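Local coordinates for GTPase-activating protein BEM3 (Saccharomyces cerevisiae S288C, PDB 6FSF), which activates GTP hydrolysis by CDC42 and, less efficiently, RHO1, and binds phosphatidylinositol 3-phosphate, here represented by its tandem PX and PH domains, at residues E62-V65 against Y66-H70; S89-K92 against V93-K97; P197-R200 against F201-N205. All coordinates share one frame; numbering follows the deposited sequence.

Interaction 1: residues E62-V65 against Y66-H70; sequences ELDV and YMKSH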
loop_
_atom_site.group_PDB
_atom_site.type_symbol
_atom_site.label_atom_id
_atom_site.label_comp_id
_atom_site.label_asym_id
_atom_site.label_seq_id
_atom_site.Cartn_x
_atom_site.Cartn_y
_atom_site.Cartn_z
ATOM N N GLU A 62 2.431 16.972 -3.684
ATOM C CA GLU A 62 3.382 18.009 -4.072
ATOM C C GLU A 62 3.777 17.874 -5.538
ATOM O O GLU A 62 3.757 18.855 -6.290
ATOM C CB GLU A 62 4.615 17.950 -3.172
ATOM C CG GLU A 62 5.810 18.715 -3.712
ATOM C CD GLU A 62 6.908 18.865 -2.687
ATOM O OE1 GLU A 62 6.681 19.567 -1.679
ATOM O OE2 GLU A 62 7.994 18.277 -2.878
ATOM N N LEU A 63 4.145 16.662 -5.962
ATOM C CA LEU A 63 4.462 16.446 -7.371
ATOM C C LEU A 63 3.241 16.688 -8.249
ATOM O O LEU A 63 3.358 17.234 -9.353
ATOM C CB LEU A 63 5.001 15.032 -7.580
ATOM C CG LEU A 63 5.223 14.638 -9.043
ATOM C CD1 LEU A 63 6.364 15.439 -9.654
ATOM C CD2 LEU A 63 5.471 13.146 -9.167
ATOM N N ASP A 64 2.061 16.286 -7.771
ATOM C CA ASP A 64 0.828 16.552 -8.504
ATOM C C ASP A 64 0.605 18.048 -8.681
ATOM O O ASP A 64 0.249 18.502 -9.774
ATOM C CB ASP A 64 -0.357 15.914 -7.780
ATOM C CG ASP A 64 -1.665 16.101 -8.525
ATOM O OD1 ASP A 64 -1.842 15.459 -9.580
ATOM O OD2 ASP A 64 -2.516 16.879 -8.051
ATOM N N VAL A 65 0.817 18.831 -7.621
ATOM C CA VAL A 65 0.661 20.281 -7.723
ATOM C C VAL A 65 1.624 20.848 -8.758
ATOM O O VAL A 65 1.259 21.722 -9.554
ATOM C CB VAL A 65 0.852 20.941 -6.344
ATOM C CG1 VAL A 65 1.000 22.447 -6.489
ATOM C CG2 VAL A 65 -0.320 20.612 -5.428
ATOM N N TYR A 66 2.864 20.354 -8.771
ATOM C CA TYR A 66 3.838 20.826 -9.748
ATOM C C TYR A 66 3.372 20.546 -11.170
ATOM O O TYR A 66 3.577 21.365 -12.073
ATOM C CB TYR A 66 5.199 20.176 -9.494
ATOM C CG TYR A 66 6.255 20.536 -10.521
ATOM C CD1 TYR A 66 7.068 21.649 -10.349
ATOM C CD2 TYR A 66 6.440 19.762 -11.659
ATOM C CE1 TYR A 66 8.031 21.981 -11.285
ATOM C CE2 TYR A 66 7.398 20.088 -12.602
ATOM C CZ TYR A 66 8.191 21.198 -12.410
ATOM O OH TYR A 66 9.149 21.527 -13.343
ATOM N N MET A 67 2.737 19.395 -11.391
ATOM C CA MET A 67 2.363 19.020 -12.750
ATOM C C MET A 67 1.164 19.824 -13.234
ATOM O O MET A 67 1.140 20.283 -14.381
ATOM C CB MET A 67 2.088 17.520 -12.826
ATOM C CG MET A 67 3.346 16.678 -12.671
ATOM S SD MET A 67 3.073 14.917 -12.917
ATOM C CE MET A 67 2.003 14.556 -11.529
ATOM N N LYS A 68 0.163 20.020 -12.373
ATOM C CA LYS A 68 -0.995 20.818 -12.770
ATOM C C LYS A 68 -0.577 22.201 -13.255
ATOM O O LYS A 68 -1.192 22.758 -14.170
ATOM C CB LYS A 68 -1.978 20.965 -11.608
ATOM C CG LYS A 68 -2.317 19.695 -10.849
ATOM C CD LYS A 68 -3.274 18.796 -11.604
ATOM C CE LYS A 68 -3.883 17.770 -10.655
ATOM N NZ LYS A 68 -4.213 16.489 -11.337
ATOM N N SER A 69 0.479 22.760 -12.664
ATOM C CA SER A 69 0.881 24.137 -12.921
ATOM C C SER A 69 1.818 24.283 -14.108
ATOM O O SER A 69 1.854 25.354 -14.722
ATOM C CB SER A 69 1.545 24.728 -11.673
ATOM O OG SER A 69 2.420 23.785 -11.075
ATOM N N HIS A 70 2.584 23.249 -14.442
ATOM C CA HIS A 70 3.540 23.340 -15.535
ATOM C C HIS A 70 3.064 22.655 -16.810
ATOM O O HIS A 70 3.667 22.871 -17.867
ATOM C CB HIS A 70 4.893 22.758 -15.106
ATOM C CG HIS A 70 5.584 23.558 -14.051
ATOM N ND1 HIS A 70 5.112 23.650 -12.760
ATOM C CD2 HIS A 70 6.711 24.308 -14.094
ATOM C CE1 HIS A 70 5.919 24.419 -12.052
ATOM N NE2 HIS A 70 6.899 24.830 -12.837
#

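Interaction 2: residues S89-K92 against V93-K97; sequences SPTK and VDTRK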
loop_
_atom_site.group_PDB
_atom_site.type_symbol
_atom_site.label_atom_id
_atom_site.label_comp_id
_atom_site.label_asym_id
_atom_site.label_seq_id
_atom_site.Cartn_x
_atom_site.Cartn_y
_atom_site.Cartn_z
ATOM N N SER A 89 -9.934 3.134 7.836
ATOM C CA SER A 89 -10.879 2.035 7.716
ATOM C C SER A 89 -10.413 1.119 6.591
ATOM O O SER A 89 -9.787 1.586 5.635
ATOM C CB SER A 89 -12.305 2.527 7.421
ATOM O OG SER A 89 -12.501 2.706 6.028
ATOM N N PRO A 90 -10.695 -0.183 6.689
ATOM C CA PRO A 90 -10.231 -1.103 5.634
ATOM C C PRO A 90 -10.772 -0.782 4.251
ATOM O O PRO A 90 -10.055 -0.966 3.258
ATOM C CB PRO A 90 -10.720 -2.470 6.131
ATOM C CG PRO A 90 -10.824 -2.315 7.605
ATOM C CD PRO A 90 -11.273 -0.903 7.834
ATOM N N THR A 91 -12.019 -0.312 4.153
ATOM C CA THR A 91 -12.591 -0.054 2.835
ATOM C C THR A 91 -11.964 1.171 2.176
ATOM O O THR A 91 -11.860 1.224 0.943
ATOM C CB THR A 91 -14.110 0.106 2.937
ATOM O OG1 THR A 91 -14.656 0.361 1.637
ATOM C CG2 THR A 91 -14.474 1.250 3.873
ATOM N N LYS A 92 -11.538 2.157 2.972
ATOM C CA LYS A 92 -10.836 3.305 2.407
ATOM C C LYS A 92 -9.420 2.934 1.981
ATOM O O LYS A 92 -8.943 3.379 0.929
ATOM C CB LYS A 92 -10.792 4.454 3.414
ATOM C CG LYS A 92 -12.144 5.009 3.826
ATOM C CD LYS A 92 -11.941 6.242 4.685
ATOM C CE LYS A 92 -13.095 6.470 5.639
ATOM N NZ LYS A 92 -12.766 7.554 6.606
ATOM N N VAL A 93 -8.735 2.127 2.793
ATOM C CA VAL A 93 -7.381 1.687 2.462
ATOM C C VAL A 93 -7.379 0.922 1.147
ATOM O O VAL A 93 -6.505 1.116 0.292
ATOM C CB VAL A 93 -6.807 0.837 3.611
ATOM C CG1 VAL A 93 -5.514 0.161 3.189
ATOM C CG2 VAL A 93 -6.591 1.698 4.842
ATOM N N ASP A 94 -8.365 0.040 0.966
ATOM C CA ASP A 94 -8.487 -0.712 -0.278
ATOM C C ASP A 94 -8.730 0.215 -1.461
ATOM O O ASP A 94 -8.148 0.036 -2.537
ATOM C CB ASP A 94 -9.624 -1.729 -0.161
ATOM C CG ASP A 94 -9.756 -2.600 -1.395
ATOM O OD1 ASP A 94 -9.478 -3.813 -1.297
ATOM O OD2 ASP A 94 -10.131 -2.075 -2.462
ATOM N N THR A 95 -9.587 1.220 -1.278
ATOM C CA THR A 95 -9.989 2.065 -2.398
ATOM C C THR A 95 -8.852 2.978 -2.843
ATOM O O THR A 95 -8.540 3.057 -4.038
ATOM C CB THR A 95 -11.225 2.882 -2.022
ATOM O OG1 THR A 95 -12.301 1.996 -1.684
ATOM C CG2 THR A 95 -11.656 3.755 -3.183
ATOM N N ARG A 96 -8.212 3.669 -1.893
ATOM C CA ARG A 96 -7.198 4.658 -2.248
ATOM C C ARG A 96 -5.993 4.018 -2.924
ATOM O O ARG A 96 -5.290 4.683 -3.696
ATOM C CB ARG A 96 -6.767 5.436 -1.003
ATOM C CG ARG A 96 -5.938 4.638 -0.002
ATOM C CD ARG A 96 -5.893 5.341 1.350
ATOM N NE ARG A 96 -4.855 4.811 2.228
ATOM C CZ ARG A 96 -4.702 5.166 3.500
ATOM N NH1 ARG A 96 -5.527 6.048 4.048
ATOM N NH2 ARG A 96 -3.727 4.634 4.228
ATOM N N LYS A 97 -5.741 2.736 -2.657
ATOM C CA LYS A 97 -4.654 2.039 -3.336
ATOM C C LYS A 97 -4.981 1.813 -4.808
ATOM O O LYS A 97 -4.092 1.887 -5.666
ATOM C CB LYS A 97 -4.374 0.716 -2.627
ATOM C CG LYS A 97 -3.251 -0.116 -3.224
ATOM C CD LYS A 97 -3.007 -1.343 -2.362
ATOM C CE LYS A 97 -2.133 -2.360 -3.066
ATOM N NZ LYS A 97 -2.732 -2.799 -4.355
#

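Interaction 3: residues P197-R200 against F201-N205; sequences PEDR and FGTRN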
loop_
_atom_site.group_PDB
_atom_site.type_symbol
_atom_site.label_atom_id
_atom_site.label_comp_id
_atom_site.label_asym_id
_atom_site.label_seq_id
_atom_site.Cartn_x
_atom_site.Cartn_y
_atom_site.Cartn_z
ATOM N N PRO A 197 -23.050 -7.217 3.399
ATOM C CA PRO A 197 -23.171 -5.754 3.408
ATOM C C PRO A 197 -22.158 -5.069 4.322
ATOM O O PRO A 197 -21.796 -5.614 5.367
ATOM C CB PRO A 197 -24.602 -5.525 3.905
ATOM C CG PRO A 197 -24.983 -6.780 4.643
ATOM C CD PRO A 197 -23.954 -7.846 4.378
ATOM N N GLU A 198 -21.699 -3.891 3.905
ATOM C CA GLU A 198 -20.696 -3.155 4.662
ATOM C C GLU A 198 -21.191 -2.885 6.077
ATOM O O GLU A 198 -22.272 -2.323 6.275
ATOM C CB GLU A 198 -20.367 -1.844 3.945
ATOM C CG GLU A 198 -19.338 -0.964 4.635
ATOM C CD GLU A 198 -19.072 0.316 3.863
ATOM O OE1 GLU A 198 -19.602 0.455 2.740
ATOM O OE2 GLU A 198 -18.337 1.185 4.377
ATOM N N ASP A 199 -20.401 -3.302 7.065
ATOM C CA ASP A 199 -20.782 -3.153 8.460
ATOM C C ASP A 199 -20.413 -1.758 8.964
ATOM O O ASP A 199 -19.910 -0.911 8.224
ATOM C CB ASP A 199 -20.145 -4.252 9.317
ATOM C CG ASP A 199 -18.624 -4.300 9.204
ATOM O OD1 ASP A 199 -17.989 -3.260 8.932
ATOM O OD2 ASP A 199 -18.055 -5.395 9.405
ATOM N N ARG A 200 -20.660 -1.520 10.253
ATOM C CA ARG A 200 -20.426 -0.207 10.840
ATOM C C ARG A 200 -18.953 0.079 11.109
ATOM O O ARG A 200 -18.638 1.156 11.629
ATOM C CB ARG A 200 -21.232 -0.059 12.134
ATOM C CG ARG A 200 -20.860 -1.034 13.245
ATOM C CD ARG A 200 -21.812 -0.885 14.429
ATOM N NE ARG A 200 -21.367 -1.626 15.613
ATOM C CZ ARG A 200 -21.716 -2.881 15.887
ATOM N NH1 ARG A 200 -22.511 -3.550 15.056
ATOM N NH2 ARG A 200 -21.269 -3.469 16.992
ATOM N N PHE A 201 -18.048 -0.838 10.770
ATOM C CA PHE A 201 -16.620 -0.632 10.964
ATOM C C PHE A 201 -15.855 -0.467 9.658
ATOM O O PHE A 201 -14.643 -0.235 9.694
ATOM C CB PHE A 201 -16.020 -1.794 11.763
ATOM C CG PHE A 201 -16.738 -2.082 13.050
ATOM C CD1 PHE A 201 -16.645 -1.208 14.119
ATOM C CD2 PHE A 201 -17.495 -3.232 13.192
ATOM C CE1 PHE A 201 -17.302 -1.471 15.305
ATOM C CE2 PHE A 201 -18.152 -3.503 14.377
ATOM C CZ PHE A 201 -18.056 -2.621 15.434
ATOM N N GLY A 202 -16.521 -0.578 8.512
ATOM C CA GLY A 202 -15.826 -0.494 7.242
ATOM C C GLY A 202 -14.979 -1.709 6.938
ATOM O O GLY A 202 -13.971 -1.593 6.229
ATOM N N THR A 203 -15.364 -2.872 7.462
ATOM C CA THR A 203 -14.592 -4.088 7.259
ATOM C C THR A 203 -14.539 -4.449 5.781
ATOM O O THR A 203 -15.537 -4.349 5.061
ATOM C CB THR A 203 -15.205 -5.231 8.067
ATOM O OG1 THR A 203 -15.214 -4.886 9.457
ATOM C CG2 THR A 203 -14.396 -6.510 7.887
ATOM N N ARG A 204 -13.354 -4.861 5.330
ATOM C CA ARG A 204 -13.160 -5.266 3.949
ATOM C C ARG A 204 -11.907 -6.123 3.872
ATOM O O ARG A 204 -10.915 -5.835 4.546
ATOM C CB ARG A 204 -13.050 -4.056 3.019
ATOM C CG ARG A 204 -13.045 -4.406 1.550
ATOM C CD ARG A 204 -13.370 -3.193 0.703
ATOM N NE ARG A 204 -13.550 -3.550 -0.699
ATOM C CZ ARG A 204 -14.620 -4.178 -1.175
ATOM N NH1 ARG A 204 -15.603 -4.527 -0.355
ATOM N NH2 ARG A 204 -14.704 -4.462 -2.467
ATOM N N ASN A 205 -11.965 -7.172 3.048
ATOM C CA ASN A 205 -10.883 -8.153 2.950
ATOM C C ASN A 205 -10.539 -8.708 4.328
ATOM O O ASN A 205 -9.374 -8.942 4.655
ATOM C CB ASN A 205 -9.644 -7.544 2.290
ATOM C CG ASN A 205 -9.953 -6.882 0.965
ATOM O OD1 ASN A 205 -10.777 -7.368 0.188
ATOM N ND2 ASN A 205 -9.293 -5.764 0.698
#

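Interaction 1: residues E62-V65 against Y66-H70
Lys68 curls back over the preceding helical turn to reach Asp64. Its CB sits 3.8 Å from Asp64 O, and CG presses closer to the same oxygen. The chain then bends sharply, chi2 -76°, and this turns the far half toward the carboxylate. CD passes Asp64 O and Asp64 OD2 at longer range. CE lies against the carboxylate, 3.1 Å from Asp64 OD2. NZ ends 3.1 Å from Asp64 OD1 in a salt bridge whose hydrogen bond is weak. Asp64 OD1 has a stronger partner in Tyr103 OH, from helix 90-107. The same oxygen therefore faces both a charge from its own helix and a hydroxyl from the next one. This would probably help the aspartate keep its negative charge.

The contact lies on the last turns of helix 57-70, in the helical part of the PX domain, whose other part is an antiparallel sheet. Leu63 and Met67 face inward, toward helices 115-125 and 90-107 respectively. Leu63 CG and Met67 CE meet at 4.1 Å, the two side chains crossing at a slant. Met67 is bent at its last torsion, chi3 -65°, and its CE also lies near Asp64 CA.

Near the helix end the side chains turn to main-chain carbonyls. Ser69 OG is 2.8 Å from Val65 O and 2.9 Å from Tyr66 O, and its single proton could serve either. His70 ND1 donates to Tyr66 O over 2.8 Å, on a lone pair in the carbonyl plane. Tyr66 O lies somewhat out of the imidazole plane. His70 N donates to that oxygen as well. The imidazole also sits over one face of the Tyr66 ring, with ND1 3.6 Å above the ring plane and offset toward its rim.

Interaction 2: residues S89-K92 against V93-K97
Thr91 O is gripped by two donors of Thr95. Thr95 OG1 gives the shorter bond, 2.8 Å to Thr91 O, and approaches nearly along the C=O axis. Thr95 N lies 3.2 Å from Thr91 O and comes in above the carbonyl plane. The hydroxyl reaches back because OG1 is held beside its own backbone N, chi1 -60°.

On another side of the helix Arg96 N bonds to Lys92 O at 2.9 Å, almost straight. The Arg96 side chain leaves in a direction rare in helices, chi1 71°, so its CG runs 3.4 Å past Lys92 O. From there it extends to NE. Val93 CG2 covers one face of the guanidinium, over its centre. NH1 bonds to Leu84 O in the preceding loop. NE bonds to Thr26 OG1 of strand 19-29, and this ties the helix to the PX sheet. Lys92 NZ reaches back to Thr87 O, just before the helix.

Val93 N bonds to Ser89 O and Asp94 N to Pro90 O, the first rungs of the helical pattern. Val93 CG2 also rests 3.3 Å from Ser89 O. Ahead of them Ser89 OG accepts from Lys92 N at 3.3 Å and satisfies an amide of the first turn. This is a serine N-cap, followed by proline at the first helical position, and it opens helix 90-107 of the PX domain.

Interaction 3: residues P197-R200 against F201-N205
The backbone from Asp199 to Gly202 makes a type I beta turn, closed by a weak bond of 3.4 Å from Gly202 N to Asp199 O. Gly202, the last residue of the turn, has a positive phi, 72°. The turn lies in the PH-domain loop between strands 188-193 and 206-211, and the Asp199 side chain adds an Asx turn to it.

Asp199 OD1 takes two amides. Phe201 N reaches it at 3.0 Å from well above the carboxylate plane. Thr203 N reaches it at 3.0 Å on the syn side, from the opposite face and nearly straight. Asp199 OD2 uses its syn lone pair for Thr203 OG1, at 2.9 Å. Three bonds thus hold the carboxylate and fix its rotation. Its CG sits between the backbone N and the carbonyl carbon, chi1 56°, which turns the oxygens into the turn. With an alanine here, the amides of Phe201 and Thr203 and the Thr203 hydroxyl would probably lose this acceptor, and the loop would be freer to move.

On the outer side Arg200 and Phe201 run alongside each other. Phe201 is also placed by neighbours: its O accepts from Trp159 NE1, and its ring makes a cation-pi contact with Arg148. The Arg200 guanidinium is tilted 50° from the ring and does not stack flat on it. Arg200 NE comes to 3.5 Å from Phe201 CZ. Nearer the backbone, Arg200 CG makes a CH-pi contact over the ring face, 3.8 Å from the Phe201 ring centroid.

How the interactions relate
Interactions 1 and 2 belong to the PX domain, and interaction 3 to the PH domain. Interaction 1 lies on helix 57-70 and interaction 2 at the start of helix 90-107. Their centres are 24 Å apart and they do not touch, but Tyr103, further along helix 90-107, reaches interaction 1. Interactions 2 and 3 meet directly, with centres 11 Å apart. Asp94 OD1 probably bonds to Asn205 ND2 at 2.8 Å, and Thr91 N to Gly202 O at 3.1 Å. Pro90 also packs on Gly202 and Arg204. The capped helix end thus joins the two domains. Interaction 1 stands apart, its centre 35 Å from that of interaction 3.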